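Local coordinates for glutathione synthetase-like effector 30 (Gpa-GSS30-apo) (Globodera pallida, PDB 5OET), which probably acts as a nematode effector derived from a housekeeping glutathione synthetase, the ATP-dependent ligase family that joins gamma-glutamylcysteine to glycine, at residues 160-165 with 231-236; 107-112 with 491-496. One frame throughout, in Å; residues are numbered along the deposited sequence.

Contact 1. Residues 160-165 with 231-236; sequences VAMFCQ and ETLYQA
M162 reaches from strand 160-165 to three residues of helix 231-236, T232, L233 and A236, a compact example of how one long, unbranched side chain can join a sheet to the helix lying over it. The two segments run almost exactly antiparallel, at 177°, with their axes 9.6 Å apart.

The apolar contacts carry the interface. M162 projects toward the helix with CG anti to its backbone N (chi1 171°), and the rest of the chain stays extended, which carries the terminal methyl to the helix. That methyl, CE of M162, lies 3.7 Å from CD2 of L233 and 3.8 Å from CG2 of T232, while further back along the thioether SD of M162 meets CB of A236 at 4.1 Å. T232 offers its methyl branch to this apolar group, and CG2 also touches CG of M162 at 3.9 Å.

Polar groups work beside this contact instead of across it: OG1 of T232 is hydrogen-bonded to the carbonyl of M228, one turn back on its own helix. A covalent tie lies close by, for C164, which also points toward the helix, forms a disulfide with C480 of strand 469-484.

All four touching residues are buried and no hydrogen bond joins the two segments, so their attachment rests on van der Waals contact of one thioether side chain with T232, L233 and A236.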
loop_
_atom_site.group_PDB
_atom_site.type_symbol
_atom_site.label_atom_id
_atom_site.label_comp_id
_atom_site.label_asym_id
_atom_site.label_seq_id
_atom_site.Cartn_x
_atom_site.Cartn_y
_atom_site.Cartn_z
ATOM N N VAL A 160 0.303 34.669 7.630
ATOM C CA VAL A 160 -0.100 33.334 8.078
ATOM C C VAL A 160 0.914 32.294 7.617
ATOM O O VAL A 160 1.143 32.115 6.422
ATOM C CB VAL A 160 -1.524 32.956 7.598
ATOM C CG1 VAL A 160 -1.855 31.509 7.944
ATOM C CG2 VAL A 160 -2.549 33.895 8.215
ATOM N N ALA A 161 1.497 31.619 8.600
ATOM C CA ALA A 161 2.432 30.525 8.396
ATOM C C ALA A 161 1.781 29.258 8.884
ATOM O O ALA A 161 0.996 29.278 9.819
ATOM C CB ALA A 161 3.730 30.781 9.165
ATOM N N MET A 162 2.116 28.167 8.216
ATOM C CA MET A 162 1.787 26.811 8.641
ATOM C C MET A 162 3.079 26.227 9.155
ATOM O O MET A 162 4.092 26.300 8.484
ATOM C CB MET A 162 1.301 25.997 7.461
ATOM C CG MET A 162 1.147 24.522 7.741
ATOM S SD MET A 162 0.271 23.779 6.369
ATOM C CE MET A 162 0.738 22.071 6.628
ATOM N N PHE A 163 3.048 25.646 10.346
ATOM C CA PHE A 163 4.276 25.286 11.035
ATOM C C PHE A 163 4.124 23.899 11.632
ATOM O O PHE A 163 3.368 23.721 12.582
ATOM C CB PHE A 163 4.570 26.360 12.077
ATOM C CG PHE A 163 5.644 26.000 13.045
ATOM C CD1 PHE A 163 6.819 25.382 12.622
ATOM C CD2 PHE A 163 5.488 26.300 14.398
ATOM C CE1 PHE A 163 7.809 25.050 13.536
ATOM C CE2 PHE A 163 6.469 25.979 15.318
ATOM C CZ PHE A 163 7.630 25.354 14.893
ATOM N N CYS A 164 4.802 22.926 11.027
ATOM C CA CYS A 164 4.765 21.527 11.452
ATOM C C CYS A 164 6.164 21.166 11.958
ATOM O O CYS A 164 7.170 21.519 11.339
ATOM C CB CYS A 164 4.345 20.586 10.300
ATOM S SG CYS A 164 2.572 20.562 9.814
ATOM N N GLN A 165 6.207 20.458 13.090
ATOM C CA GLN A 165 7.451 20.130 13.774
ATOM C C GLN A 165 7.469 18.663 14.125
ATOM O O GLN A 165 6.424 18.083 14.368
ATOM C CB GLN A 165 7.566 20.964 15.040
ATOM C CG GLN A 165 8.970 21.226 15.568
ATOM C CD GLN A 165 8.939 21.994 16.881
ATOM O OE1 GLN A 165 8.386 21.520 17.863
ATOM N NE2 GLN A 165 9.520 23.193 16.899
ATOM N N GLU A 231 -5.352 17.700 7.720
ATOM C CA GLU A 231 -6.230 18.629 8.450
ATOM C C GLU A 231 -5.632 20.024 8.575
ATOM O O GLU A 231 -6.374 20.998 8.617
ATOM C CB GLU A 231 -6.571 18.124 9.849
ATOM C CG GLU A 231 -7.514 16.918 9.905
ATOM C CD GLU A 231 -7.577 16.247 11.303
ATOM O OE1 GLU A 231 -8.619 15.611 11.604
ATOM O OE2 GLU A 231 -6.592 16.341 12.104
ATOM N N THR A 232 -4.307 20.113 8.637
ATOM C CA THR A 232 -3.608 21.389 8.773
ATOM C C THR A 232 -3.480 22.122 7.425
ATOM O O THR A 232 -3.591 23.352 7.368
ATOM C CB THR A 232 -2.212 21.173 9.405
ATOM O OG1 THR A 232 -2.359 20.484 10.651
ATOM C CG2 THR A 232 -1.512 22.491 9.662
ATOM N N LEU A 233 -3.221 21.373 6.348
ATOM C CA LEU A 233 -3.264 21.921 4.980
ATOM C C LEU A 233 -4.649 22.450 4.587
ATOM O O LEU A 233 -4.754 23.526 4.002
ATOM C CB LEU A 233 -2.810 20.878 3.944
ATOM C CG LEU A 233 -1.299 20.604 3.840
ATOM C CD1 LEU A 233 -1.064 19.304 3.080
ATOM C CD2 LEU A 233 -0.560 21.765 3.170
ATOM N N TYR A 234 -5.697 21.684 4.893
ATOM C CA TYR A 234 -7.075 22.130 4.693
ATOM C C TYR A 234 -7.372 23.448 5.423
ATOM O O TYR A 234 -7.968 24.351 4.844
ATOM C CB TYR A 234 -8.051 21.059 5.166
ATOM C CG TYR A 234 -9.518 21.416 4.979
ATOM C CD1 TYR A 234 -10.065 21.471 3.725
ATOM C CD2 TYR A 234 -10.355 21.667 6.062
ATOM C CE1 TYR A 234 -11.416 21.750 3.532
ATOM C CE2 TYR A 234 -11.687 21.992 5.873
ATOM C CZ TYR A 234 -12.207 22.030 4.605
ATOM O OH TYR A 234 -13.519 22.328 4.436
ATOM N N GLN A 235 -6.964 23.552 6.689
ATOM C CA GLN A 235 -7.144 24.787 7.442
ATOM C C GLN A 235 -6.315 25.929 6.852
ATOM O O GLN A 235 -6.771 27.047 6.869
ATOM C CB GLN A 235 -6.796 24.623 8.926
ATOM C CG GLN A 235 -7.717 23.706 9.701
ATOM C CD GLN A 235 -9.115 24.248 9.825
ATOM O OE1 GLN A 235 -9.321 25.410 10.157
ATOM N NE2 GLN A 235 -10.091 23.407 9.550
ATOM N N ALA A 236 -5.119 25.652 6.337
ATOM C CA ALA A 236 -4.325 26.681 5.646
ATOM C C ALA A 236 -5.007 27.178 4.365
ATOM O O ALA A 236 -5.085 28.388 4.109
ATOM C CB ALA A 236 -2.924 26.182 5.342
#

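Contact 2. Residues 107-112 with 491-496; sequences VQKAML and SYFSRT
CG of K109 lies opposite the backbone N across the first side-chain bond (chi1 -165°); the chain stays extended as far as CE, and the turn at the last torsion (chi4 70°) swings NZ over the ring of F493. On the partner strand, F493 sets CG beside its own backbone N; its side chain sets out toward the helix, and its ring presents a face to NZ. The two side chains cross at about a right angle.

The meeting is a cation-pi interaction over the ring face. NZ of K109 stands 3.6 Å from the centroid of the F493 ring and 18° off the ring normal; this modest offset puts it nearest the rim atom CE2 of F493, at 3.4 Å. The aliphatic part of the lysine adds a looser touch, CG of K109 to CE1 of F493 at 4.1 Å.

A second, smaller contact lies one residue back on the helix. CB of Q108 meets the methyl CG2 of T496 at 4.0 Å, whereas the bend at chi2 takes the rest of Q108 off T496, and its side chain touches Q165 and A167 of strand 160-173.

Between F493 and T496 the chain has its own polar ties. OG of S494 donates to the carbonyl O of R495 at 2.9 Å and is also bonded to the backbone N of C480. Just before F493, a classic beta bulge sets S491 and Y492 opposite the single residue L482.

The pairing illustrates how an exposed lysine on a largely buried helix segment can engage a partly exposed aromatic ring: with no hydrogen bond between the segments, the attraction is probably electrostatic, between the ammonium charge and the pi electrons, with modest apolar contact alongside.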
loop_
_atom_site.group_PDB
_atom_site.type_symbol
_atom_site.label_atom_id
_atom_site.label_comp_id
_atom_site.label_asym_id
_atom_site.label_seq_id
_atom_site.Cartn_x
_atom_site.Cartn_y
_atom_site.Cartn_z
ATOM N N VAL A 107 4.386 17.801 25.973
ATOM C CA VAL A 107 5.196 19.016 25.850
ATOM C C VAL A 107 5.188 19.592 24.419
ATOM O O VAL A 107 5.686 20.709 24.183
ATOM C CB VAL A 107 6.633 18.776 26.380
ATOM C CG1 VAL A 107 7.502 18.009 25.383
ATOM C CG2 VAL A 107 7.280 20.086 26.782
ATOM N N GLN A 108 4.601 18.849 23.474
ATOM C CA GLN A 108 4.615 19.242 22.064
ATOM C C GLN A 108 3.950 20.582 21.824
ATOM O O GLN A 108 4.484 21.395 21.094
ATOM C CB GLN A 108 3.974 18.168 21.162
ATOM C CG GLN A 108 4.335 18.309 19.682
ATOM C CD GLN A 108 5.849 18.305 19.417
ATOM O OE1 GLN A 108 6.307 18.843 18.412
ATOM N NE2 GLN A 108 6.636 17.696 20.326
ATOM N N LYS A 109 2.805 20.825 22.453
ATOM C CA LYS A 109 2.137 22.135 22.354
ATOM C C LYS A 109 3.100 23.281 22.752
ATOM O O LYS A 109 3.270 24.258 22.014
ATOM C CB LYS A 109 0.873 22.142 23.220
ATOM C CG LYS A 109 -0.105 23.269 22.948
ATOM C CD LYS A 109 -1.049 23.467 24.134
ATOM C CE LYS A 109 -1.845 24.764 24.037
ATOM N NZ LYS A 109 -2.874 24.725 22.951
ATOM N N ALA A 110 3.751 23.126 23.903
ATOM C CA ALA A 110 4.761 24.081 24.382
ATOM C C ALA A 110 5.930 24.240 23.417
ATOM O O ALA A 110 6.448 25.340 23.207
ATOM C CB ALA A 110 5.291 23.634 25.734
ATOM N N MET A 111 6.357 23.127 22.854
ATOM C CA MET A 111 7.510 23.110 21.966
ATOM C C MET A 111 7.232 23.876 20.652
ATOM O O MET A 111 8.078 24.642 20.177
ATOM C CB MET A 111 7.930 21.671 21.679
ATOM C CG MET A 111 9.425 21.531 21.510
ATOM S SD MET A 111 10.232 21.345 23.101
ATOM C CE MET A 111 11.808 22.156 22.722
ATOM N N LEU A 112 6.041 23.695 20.078
ATOM C CA LEU A 112 5.640 24.494 18.916
ATOM C C LEU A 112 5.551 25.977 19.278
ATOM O O LEU A 112 6.088 26.818 18.577
ATOM C CB LEU A 112 4.305 24.012 18.351
ATOM C CG LEU A 112 4.232 22.590 17.794
ATOM C CD1 LEU A 112 2.805 22.215 17.420
ATOM C CD2 LEU A 112 5.143 22.460 16.598
ATOM N N SER A 491 -4.128 30.288 15.476
ATOM C CA SER A 491 -5.541 30.018 15.174
ATOM C C SER A 491 -5.887 28.531 15.126
ATOM O O SER A 491 -7.055 28.162 15.189
ATOM C CB SER A 491 -5.907 30.663 13.844
ATOM O OG SER A 491 -5.075 30.176 12.812
ATOM N N TYR A 492 -4.882 27.674 15.006
ATOM C CA TYR A 492 -5.129 26.263 14.877
ATOM C C TYR A 492 -3.964 25.450 15.444
ATOM O O TYR A 492 -2.804 25.705 15.087
ATOM C CB TYR A 492 -5.352 25.935 13.408
ATOM C CG TYR A 492 -5.647 24.492 13.173
ATOM C CD1 TYR A 492 -6.891 23.978 13.474
ATOM C CD2 TYR A 492 -4.665 23.628 12.672
ATOM C CE1 TYR A 492 -7.184 22.648 13.268
ATOM C CE2 TYR A 492 -4.939 22.282 12.466
ATOM C CZ TYR A 492 -6.208 21.798 12.766
ATOM O OH TYR A 492 -6.517 20.465 12.571
ATOM N N PHE A 493 -4.284 24.508 16.344
ATOM C CA PHE A 493 -3.362 23.441 16.767
ATOM C C PHE A 493 -3.863 22.091 16.246
ATOM O O PHE A 493 -4.990 21.695 16.553
ATOM C CB PHE A 493 -3.273 23.349 18.289
ATOM C CG PHE A 493 -2.627 24.541 18.955
ATOM C CD1 PHE A 493 -1.244 24.615 19.094
ATOM C CD2 PHE A 493 -3.406 25.560 19.506
ATOM C CE1 PHE A 493 -0.649 25.689 19.718
ATOM C CE2 PHE A 493 -2.815 26.639 20.143
ATOM C CZ PHE A 493 -1.432 26.700 20.245
ATOM N N SER A 494 -3.027 21.382 15.489
ATOM C CA SER A 494 -3.368 20.053 14.977
ATOM C C SER A 494 -3.321 19.026 16.086
ATOM O O SER A 494 -2.802 19.307 17.158
ATOM C CB SER A 494 -2.387 19.628 13.880
ATOM O OG SER A 494 -1.123 19.272 14.418
ATOM N N ARG A 495 -3.851 17.837 15.816
ATOM C CA ARG A 495 -3.647 16.678 16.694
ATOM C C ARG A 495 -2.144 16.384 16.750
ATOM O O ARG A 495 -1.392 16.802 15.862
ATOM C CB ARG A 495 -4.404 15.447 16.186
ATOM C CG ARG A 495 -3.888 14.906 14.852
ATOM C CD ARG A 495 -4.503 13.568 14.444
ATOM N NE ARG A 495 -5.815 13.702 13.783
ATOM C CZ ARG A 495 -6.997 13.350 14.304
ATOM N NH1 ARG A 495 -7.097 12.810 15.525
ATOM N NH2 ARG A 495 -8.103 13.535 13.584
ATOM N N THR A 496 -1.707 15.700 17.799
ATOM C CA THR A 496 -0.337 15.217 17.879
ATOM C C THR A 496 -0.221 13.875 17.199
ATOM O O THR A 496 -1.213 13.158 17.035
ATOM C CB THR A 496 0.139 15.048 19.316
ATOM O OG1 THR A 496 -0.932 14.493 20.083
ATOM C CG2 THR A 496 0.575 16.391 19.874
#

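From the N terminus, helix 98-119 comes first and meets strand 490-504 near the end of the chain, so contact 2 closes a long loop: 378 residues separate 107-112 from 491-496. Nested within it, contact 1 closes a shorter loop, in which 65 residues separate 160-165 from 231-236. Both contacts reach the same mixed sheet, in which strand 469-484 pairs with 160-173 and with 490-504, and they lie about 11 Å apart, centre to centre. They also touch directly: OE1 of E231 and NH2 of R495 form a salt bridge at 2.9 Å, and Q165 packs on L112. Together they connect helix 225-240, the sheet and helix 98-119.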